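PDB 5GP9: transcriptional regulator (TetR/AcrR family) from Bacillus halodurans, which probably represses genes of fatty acid degradation by binding their operator DNA, with a fatty acyl effector controlling that binding. Local coordinates for residues N88-F91 / K92-A96. Sequence-based numbering, arbitrary orientation.
Sequences NMHF and KQLAA. With PLM (palmitic acid), chain E.
H90 and L94 lie side by side, one helical turn apart, and point the same way. H90 CD2 is 4.0 Å from L94 CD1, which approaches the ring obliquely. Both side chains reach the bound palmitic acid. Its carbon CC sits over one face of the imidazole, offset toward the rim, and comes within 3.6 Å of H90 NE2. L94 CD1 touches palmitic acid CC at 4.0 Å. H90 CG is anti to the backbone N (chi1 -172°), which carries the ring out from the helix to the lipid. Y126 OH hydrogen-bonds H90 ND1 and so helps to fix the turn of the ring. On another side of the helix M89, bent at chi2 and chi3, runs alongside K92 and crosses Q93. M89 SD packs against K92 CD at 3.7 Å. M89 CE meets Q93 NE2 at 3.4 Å. M89 also packs on I69 of helix 50-74. F91 is buried against V163 and V183. Backbone bonds join the turns: K92 N to N88 O (2.8 Å) and A95 N to F91 O (2.8 Å). This is i to i+3 and i to i+4 packing along one alpha-helix, here helix 79-95, which lines the fatty acid pocket of the all-helical C-terminal domain of a TetR-family regulator.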
loop_
_atom_site.group_PDB
_atom_site.type_symbol
_atom_site.label_atom_id
_atom_site.label_comp_id
_atom_site.label_asym_id
_atom_site.label_seq_id
_atom_site.Cartn_x
_atom_site.Cartn_y
_atom_site.Cartn_z
ATOM N N ASN A 88 6.410 16.989 1.600
ATOM C CA ASN A 88 7.627 17.346 0.941
ATOM C C ASN A 88 8.816 16.517 1.374
ATOM O O ASN A 88 9.500 15.991 0.512
ATOM C CB ASN A 88 7.846 18.850 1.093
ATOM C CG ASN A 88 9.074 19.302 0.371
ATOM O OD1 ASN A 88 9.147 19.205 -0.878
ATOM N ND2 ASN A 88 10.098 19.700 1.141
ATOM N N MET A 89 9.000 16.257 2.672
ATOM C CA MET A 89 10.087 15.403 3.161
ATOM C C MET A 89 9.917 13.922 2.837
ATOM O O MET A 89 10.893 13.252 2.538
ATOM C CB MET A 89 10.248 15.577 4.670
ATOM C CG MET A 89 10.826 16.925 5.071
ATOM S SD MET A 89 12.604 17.025 4.654
ATOM C CE MET A 89 13.229 15.532 5.391
ATOM N N HIS A 90 8.689 13.388 2.841
ATOM C CA HIS A 90 8.476 12.037 2.385
ATOM C C HIS A 90 8.930 11.834 0.949
ATOM O O HIS A 90 9.650 10.885 0.627
ATOM C CB HIS A 90 6.970 11.666 2.623
ATOM C CG HIS A 90 6.598 10.224 2.380
ATOM N ND1 HIS A 90 5.776 9.518 3.230
ATOM C CD2 HIS A 90 6.947 9.349 1.410
ATOM C CE1 HIS A 90 5.577 8.309 2.744
ATOM N NE2 HIS A 90 6.293 8.166 1.657
ATOM N N PHE A 91 8.513 12.746 0.064
ATOM C CA PHE A 91 8.732 12.607 -1.351
ATOM C C PHE A 91 10.238 12.908 -1.590
ATOM O O PHE A 91 10.870 12.216 -2.438
ATOM C CB PHE A 91 7.813 13.585 -2.149
ATOM C CG PHE A 91 6.375 13.081 -2.332
ATOM C CD1 PHE A 91 5.912 11.933 -1.684
ATOM C CD2 PHE A 91 5.507 13.794 -3.055
ATOM C CE1 PHE A 91 4.599 11.503 -1.843
ATOM C CE2 PHE A 91 4.202 13.431 -3.208
ATOM C CZ PHE A 91 3.721 12.276 -2.578
ATOM N N LYS A 92 10.742 13.918 -0.880
ATOM C CA LYS A 92 12.162 14.334 -1.056
ATOM C C LYS A 92 13.131 13.199 -0.753
ATOM O O LYS A 92 14.078 12.933 -1.504
ATOM C CB LYS A 92 12.433 15.546 -0.161
ATOM C CG LYS A 92 13.822 16.134 -0.112
ATOM C CD LYS A 92 14.190 16.524 1.331
ATOM C CE LYS A 92 15.693 16.617 1.583
ATOM N NZ LYS A 92 16.490 15.482 1.021
ATOM N N GLN A 93 12.915 12.551 0.368
ATOM C CA GLN A 93 13.817 11.481 0.798
ATOM C C GLN A 93 13.871 10.337 -0.212
ATOM O O GLN A 93 14.917 9.772 -0.435
ATOM C CB GLN A 93 13.492 10.991 2.208
ATOM C CG GLN A 93 13.385 12.105 3.242
ATOM C CD GLN A 93 14.613 12.403 4.035
ATOM O OE1 GLN A 93 14.883 11.764 5.045
ATOM N NE2 GLN A 93 15.324 13.453 3.631
ATOM N N LEU A 94 12.759 9.958 -0.812
ATOM C CA LEU A 94 12.792 8.918 -1.744
ATOM C C LEU A 94 13.268 9.383 -3.176
ATOM O O LEU A 94 13.901 8.609 -3.966
ATOM C CB LEU A 94 11.426 8.264 -1.775
ATOM C CG LEU A 94 11.218 7.443 -0.486
ATOM C CD1 LEU A 94 9.763 7.036 -0.349
ATOM C CD2 LEU A 94 12.177 6.220 -0.423
ATOM N N ALA A 95 12.891 10.602 -3.531
ATOM C CA ALA A 95 13.374 11.155 -4.825
ATOM C C ALA A 95 14.918 11.263 -4.758
ATOM O O ALA A 95 15.554 11.191 -5.779
ATOM C CB ALA A 95 12.814 12.522 -5.065
ATOM N N ALA A 96 15.473 11.438 -3.579
ATOM C CA ALA A 96 16.947 11.520 -3.426
ATOM C C ALA A 96 17.655 10.169 -3.453
ATOM O O ALA A 96 18.884 10.140 -3.583
ATOM C CB ALA A 96 17.279 12.278 -2.162
HETATM C C1 PLM E . 1.025 -0.892 4.546
HETATM O O1 PLM E . 0.830 0.231 4.037
HETATM O O2 PLM E . 0.116 -1.722 4.534
HETATM C C2 PLM E . 2.359 -1.275 5.192
HETATM C C3 PLM E . 3.511 -1.272 4.162
HETATM C C4 PLM E . 4.863 -1.873 4.620
HETATM C C5 PLM E . 6.121 -0.983 4.847
HETATM C C6 PLM E . 6.068 0.426 4.259
HETATM C C7 PLM E . 7.397 1.155 4.152
HETATM C C8 PLM E . 7.165 2.432 3.412
HETATM C C9 PLM E . 7.299 3.681 4.220
HETATM C CA PLM E . 8.189 4.611 3.506
HETATM C CB PLM E . 8.104 5.928 4.252
HETATM C CC PLM E . 9.057 6.903 3.587
HETATM C CD PLM E . 10.439 6.244 3.517
HETATM C CE PLM E . 11.628 7.039 3.990
HETATM C CF PLM E . 12.636 6.016 4.511
HETATM C CG PLM E . 13.899 6.743 4.818
#